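PDB 1JZT: NAD(P)H-hydrate epimerase from Saccharomyces cerevisiae, which catalyses the epimerisation of the R and S forms of NAD(P)HX, a hydrated, damaged form of NAD(P)H, so that both can be repaired. Local coordinates for residues L11-L19 / F221-F232. Numbering follows the deposited sequence.
Sequences LAAEIDKEL and FIPRDFANKFGF
Phe230 lies flat against Ile15. Its CB points toward helix 11-19, and with chi1 at -80° CG stands anti to the carbonyl carbon, which lays one ring face against Ile15. Phe230 CB meets Ile15 CD1 at 4.1 Å. From CG onward, that face carries Ile15 CG1, which sits over the centre, 3.4 Å from the centroid of the Phe230 ring, in a CH-pi contact. On the rim, CD1 faces Leu11 CB, and Phe230 CE1 lies 4.0 Å from Glu14 CB. At the tip, CZ touches Glu18 OE2, which comes in at the ring edge. The other oxygen, Glu18 OE1, accepts a hydrogen bond from Lys229 NZ (2.7 Å) on its syn lone pair, within a salt bridge. Replacing Phe230 by an alanine would probably open a gap over Ile15 CG1 and take away the ring edge beside Glu18 OE2. Ile15 CG2 turns instead to the edge of Phe226, 3.7 Å from Phe226 CE2. Leu19 CD2 reaches the same ring carbon, and Leu19 CD1 packs on Phe221 CE1. Helix 224-229 ends in a Schellman motif with Gly231 at C-prime. This mainly aromatic and aliphatic packing, with one salt bridge, joins helix 9-19 to the segment following strand 214-218 of the central mixed sheet; the short helix axes run at 150°.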
loop_
_atom_site.group_PDB
_atom_site.type_symbol
_atom_site.label_atom_id
_atom_site.label_comp_id
_atom_site.label_asym_id
_atom_site.label_seq_id
_atom_site.Cartn_x
_atom_site.Cartn_y
_atom_site.Cartn_z
ATOM N N LEU A 11 -15.455 -6.363 -9.739
ATOM C CA LEU A 11 -14.668 -6.466 -10.961
ATOM C C LEU A 11 -13.175 -6.537 -10.639
ATOM O O LEU A 11 -12.416 -7.201 -11.345
ATOM C CB LEU A 11 -14.940 -5.279 -11.887
ATOM C CG LEU A 11 -16.197 -5.377 -12.752
ATOM C CD1 LEU A 11 -17.418 -5.534 -11.863
ATOM C CD2 LEU A 11 -16.315 -4.132 -13.618
ATOM N N ALA A 12 -12.761 -5.862 -9.570
ATOM C CA ALA A 12 -11.357 -5.866 -9.167
ATOM C C ALA A 12 -10.904 -7.298 -8.892
ATOM O O ALA A 12 -9.788 -7.687 -9.246
ATOM C CB ALA A 12 -11.162 -5.002 -7.927
ATOM N N ALA A 13 -11.780 -8.075 -8.259
ATOM C CA ALA A 13 -11.489 -9.467 -7.948
ATOM C C ALA A 13 -11.437 -10.277 -9.241
ATOM O O ALA A 13 -10.610 -11.173 -9.390
ATOM C CB ALA A 13 -12.555 -10.028 -7.010
ATOM N N GLU A 14 -12.325 -9.950 -10.176
ATOM C CA GLU A 14 -12.372 -10.630 -11.466
ATOM C C GLU A 14 -11.104 -10.333 -12.261
ATOM O O GLU A 14 -10.552 -11.215 -12.918
ATOM C CB GLU A 14 -13.596 -10.168 -12.264
ATOM C CG GLU A 14 -14.909 -10.792 -11.799
ATOM C CD GLU A 14 -16.130 -10.124 -12.413
ATOM O OE1 GLU A 14 -16.120 -9.849 -13.632
ATOM O OE2 GLU A 14 -17.108 -9.885 -11.673
ATOM N N ILE A 15 -10.645 -9.087 -12.203
ATOM C CA ILE A 15 -9.435 -8.699 -12.919
ATOM C C ILE A 15 -8.257 -9.525 -12.418
ATOM O O ILE A 15 -7.550 -10.156 -13.202
ATOM C CB ILE A 15 -9.128 -7.201 -12.727
ATOM C CG1 ILE A 15 -10.149 -6.368 -13.513
ATOM C CG2 ILE A 15 -7.701 -6.899 -13.180
ATOM C CD1 ILE A 15 -10.046 -4.872 -13.300
ATOM N N ASP A 16 -8.050 -9.517 -11.106
ATOM C CA ASP A 16 -6.961 -10.273 -10.503
ATOM C C ASP A 16 -7.041 -11.744 -10.869
ATOM O O ASP A 16 -6.026 -12.375 -11.169
ATOM C CB ASP A 16 -6.997 -10.128 -8.987
ATOM C CG ASP A 16 -6.020 -9.096 -8.482
ATOM O OD1 ASP A 16 -5.801 -8.091 -9.188
ATOM O OD2 ASP A 16 -5.477 -9.287 -7.375
ATOM N N LYS A 17 -8.252 -12.288 -10.838
ATOM C CA LYS A 17 -8.453 -13.691 -11.168
ATOM C C LYS A 17 -8.030 -13.961 -12.604
ATOM O O LYS A 17 -7.391 -14.969 -12.891
ATOM C CB LYS A 17 -9.922 -14.082 -10.980
ATOM C CG LYS A 17 -10.227 -15.526 -11.350
ATOM C CD LYS A 17 -11.731 -15.812 -11.312
ATOM C CE LYS A 17 -12.050 -17.157 -11.962
ATOM N NZ LYS A 17 -13.514 -17.466 -12.009
ATOM N N GLU A 18 -8.391 -13.061 -13.509
ATOM C CA GLU A 18 -8.027 -13.240 -14.904
ATOM C C GLU A 18 -6.538 -13.055 -15.140
ATOM O O GLU A 18 -5.921 -13.846 -15.857
ATOM C CB GLU A 18 -8.810 -12.279 -15.799
ATOM C CG GLU A 18 -10.201 -12.777 -16.151
ATOM C CD GLU A 18 -10.875 -11.922 -17.198
ATOM O OE1 GLU A 18 -10.244 -11.655 -18.248
ATOM O OE2 GLU A 18 -12.042 -11.526 -16.979
ATOM N N LEU A 19 -5.957 -12.018 -14.542
ATOM C CA LEU A 19 -4.533 -11.755 -14.726
ATOM C C LEU A 19 -3.671 -12.960 -14.370
ATOM O O LEU A 19 -2.711 -13.272 -15.074
ATOM C CB LEU A 19 -4.093 -10.541 -13.904
ATOM C CG LEU A 19 -4.595 -9.187 -14.403
ATOM C CD1 LEU A 19 -4.090 -8.075 -13.480
ATOM C CD2 LEU A 19 -4.103 -8.947 -15.830
ATOM N N PHE A 221 0.877 -2.875 -15.708
ATOM C CA PHE A 221 0.898 -4.150 -16.418
ATOM C C PHE A 221 -0.459 -4.466 -17.034
ATOM O O PHE A 221 -0.862 -5.625 -17.109
ATOM C CB PHE A 221 1.328 -5.275 -15.466
ATOM C CG PHE A 221 0.678 -5.210 -14.107
ATOM C CD1 PHE A 221 -0.692 -5.417 -13.958
ATOM C CD2 PHE A 221 1.443 -4.935 -12.972
ATOM C CE1 PHE A 221 -1.291 -5.348 -12.703
ATOM C CE2 PHE A 221 0.853 -4.864 -11.712
ATOM C CZ PHE A 221 -0.518 -5.072 -11.575
ATOM N N ILE A 222 -1.153 -3.426 -17.486
ATOM C CA ILE A 222 -2.482 -3.579 -18.081
ATOM C C ILE A 222 -2.568 -3.097 -19.531
ATOM O O ILE A 222 -2.334 -1.922 -19.815
ATOM C CB ILE A 222 -3.529 -2.801 -17.258
ATOM C CG1 ILE A 222 -3.578 -3.352 -15.834
ATOM C CG2 ILE A 222 -4.896 -2.886 -17.923
ATOM C CD1 ILE A 222 -4.251 -2.419 -14.865
ATOM N N PRO A 223 -2.904 -4.004 -20.468
ATOM C CA PRO A 223 -3.023 -3.650 -21.885
ATOM C C PRO A 223 -4.348 -2.925 -22.140
ATOM O O PRO A 223 -5.283 -3.029 -21.346
ATOM C CB PRO A 223 -2.931 -5.004 -22.588
ATOM C CG PRO A 223 -3.568 -5.923 -21.623
ATOM C CD PRO A 223 -3.048 -5.458 -20.275
ATOM N N ARG A 224 -4.421 -2.192 -23.245
ATOM C CA ARG A 224 -5.614 -1.422 -23.588
ATOM C C ARG A 224 -6.923 -2.212 -23.650
ATOM O O ARG A 224 -7.873 -1.909 -22.930
ATOM C CB ARG A 224 -5.392 -0.710 -24.924
ATOM C CG ARG A 224 -6.480 0.274 -25.298
ATOM C CD ARG A 224 -6.245 0.816 -26.697
ATOM N NE ARG A 224 -7.266 1.781 -27.089
ATOM C CZ ARG A 224 -7.421 2.972 -26.524
ATOM N NH1 ARG A 224 -6.614 3.347 -25.538
ATOM N NH2 ARG A 224 -8.381 3.788 -26.944
ATOM N N ASP A 225 -6.973 -3.220 -24.514
ATOM C CA ASP A 225 -8.181 -4.022 -24.675
ATOM C C ASP A 225 -8.688 -4.619 -23.364
ATOM O O ASP A 225 -9.892 -4.679 -23.131
ATOM C CB ASP A 225 -7.937 -5.140 -25.689
ATOM C CG ASP A 225 -6.902 -6.134 -25.218
ATOM O OD1 ASP A 225 -5.765 -5.712 -24.904
ATOM O OD2 ASP A 225 -7.224 -7.339 -25.159
ATOM N N PHE A 226 -7.768 -5.053 -22.509
ATOM C CA PHE A 226 -8.134 -5.649 -21.227
ATOM C C PHE A 226 -8.813 -4.610 -20.346
ATOM O O PHE A 226 -9.869 -4.869 -19.768
ATOM C CB PHE A 226 -6.888 -6.182 -20.519
ATOM C CG PHE A 226 -7.179 -6.914 -19.243
ATOM C CD1 PHE A 226 -7.754 -8.180 -19.268
ATOM C CD2 PHE A 226 -6.861 -6.345 -18.013
ATOM C CE1 PHE A 226 -8.006 -8.874 -18.085
ATOM C CE2 PHE A 226 -7.108 -7.029 -16.825
ATOM C CZ PHE A 226 -7.682 -8.301 -16.859
ATOM N N ALA A 227 -8.192 -3.437 -20.239
ATOM C CA ALA A 227 -8.742 -2.351 -19.437
ATOM C C ALA A 227 -10.130 -1.978 -19.956
ATOM O O ALA A 227 -11.094 -1.946 -19.194
ATOM C CB ALA A 227 -7.818 -1.133 -19.490
ATOM N N ASN A 228 -10.226 -1.702 -21.253
ATOM C CA ASN A 228 -11.505 -1.335 -21.858
ATOM C C ASN A 228 -12.583 -2.369 -21.545
ATOM O O ASN A 228 -13.739 -2.018 -21.302
ATOM C CB ASN A 228 -11.361 -1.177 -23.375
ATOM C CG ASN A 228 -10.518 0.034 -23.763
ATOM O OD1 ASN A 228 -10.164 0.857 -22.915
ATOM N ND2 ASN A 228 -10.202 0.151 -25.045
ATOM N N LYS A 229 -12.202 -3.642 -21.551
ATOM C CA LYS A 229 -13.139 -4.717 -21.260
ATOM C C LYS A 229 -13.738 -4.543 -19.872
ATOM O O LYS A 229 -14.885 -4.920 -19.625
ATOM C CB LYS A 229 -12.437 -6.074 -21.333
ATOM C CG LYS A 229 -13.326 -7.233 -20.918
ATOM C CD LYS A 229 -12.660 -8.564 -21.172
ATOM C CE LYS A 229 -11.589 -8.864 -20.149
ATOM N NZ LYS A 229 -10.965 -10.189 -20.423
ATOM N N PHE A 230 -12.957 -3.969 -18.967
ATOM C CA PHE A 230 -13.414 -3.767 -17.602
ATOM C C PHE A 230 -13.907 -2.358 -17.318
ATOM O O PHE A 230 -14.026 -1.953 -16.161
ATOM C CB PHE A 230 -12.305 -4.165 -16.628
ATOM C CG PHE A 230 -12.214 -5.644 -16.396
ATOM C CD1 PHE A 230 -13.087 -6.271 -15.512
ATOM C CD2 PHE A 230 -11.268 -6.414 -17.066
ATOM C CE1 PHE A 230 -13.018 -7.645 -15.295
ATOM C CE2 PHE A 230 -11.190 -7.788 -16.857
ATOM C CZ PHE A 230 -12.068 -8.408 -15.968
ATOM N N GLY A 231 -14.188 -1.614 -18.381
ATOM C CA GLY A 231 -14.715 -0.273 -18.224
ATOM C C GLY A 231 -13.762 0.890 -18.032
ATOM O O GLY A 231 -14.217 2.003 -17.765
ATOM N N PHE A 232 -12.457 0.669 -18.150
ATOM C CA PHE A 232 -11.532 1.784 -17.988
ATOM C C PHE A 232 -10.440 1.802 -19.047
ATOM O O PHE A 232 -10.298 0.864 -19.825
ATOM C CB PHE A 232 -10.909 1.788 -16.581
ATOM C CG PHE A 232 -9.932 0.671 -16.332
ATOM C CD1 PHE A 232 -10.376 -0.627 -16.097
ATOM C CD2 PHE A 232 -8.564 0.928 -16.291
ATOM C CE1 PHE A 232 -9.469 -1.653 -15.820
ATOM C CE2 PHE A 232 -7.647 -0.089 -16.016
ATOM C CZ PHE A 232 -8.101 -1.379 -15.778
#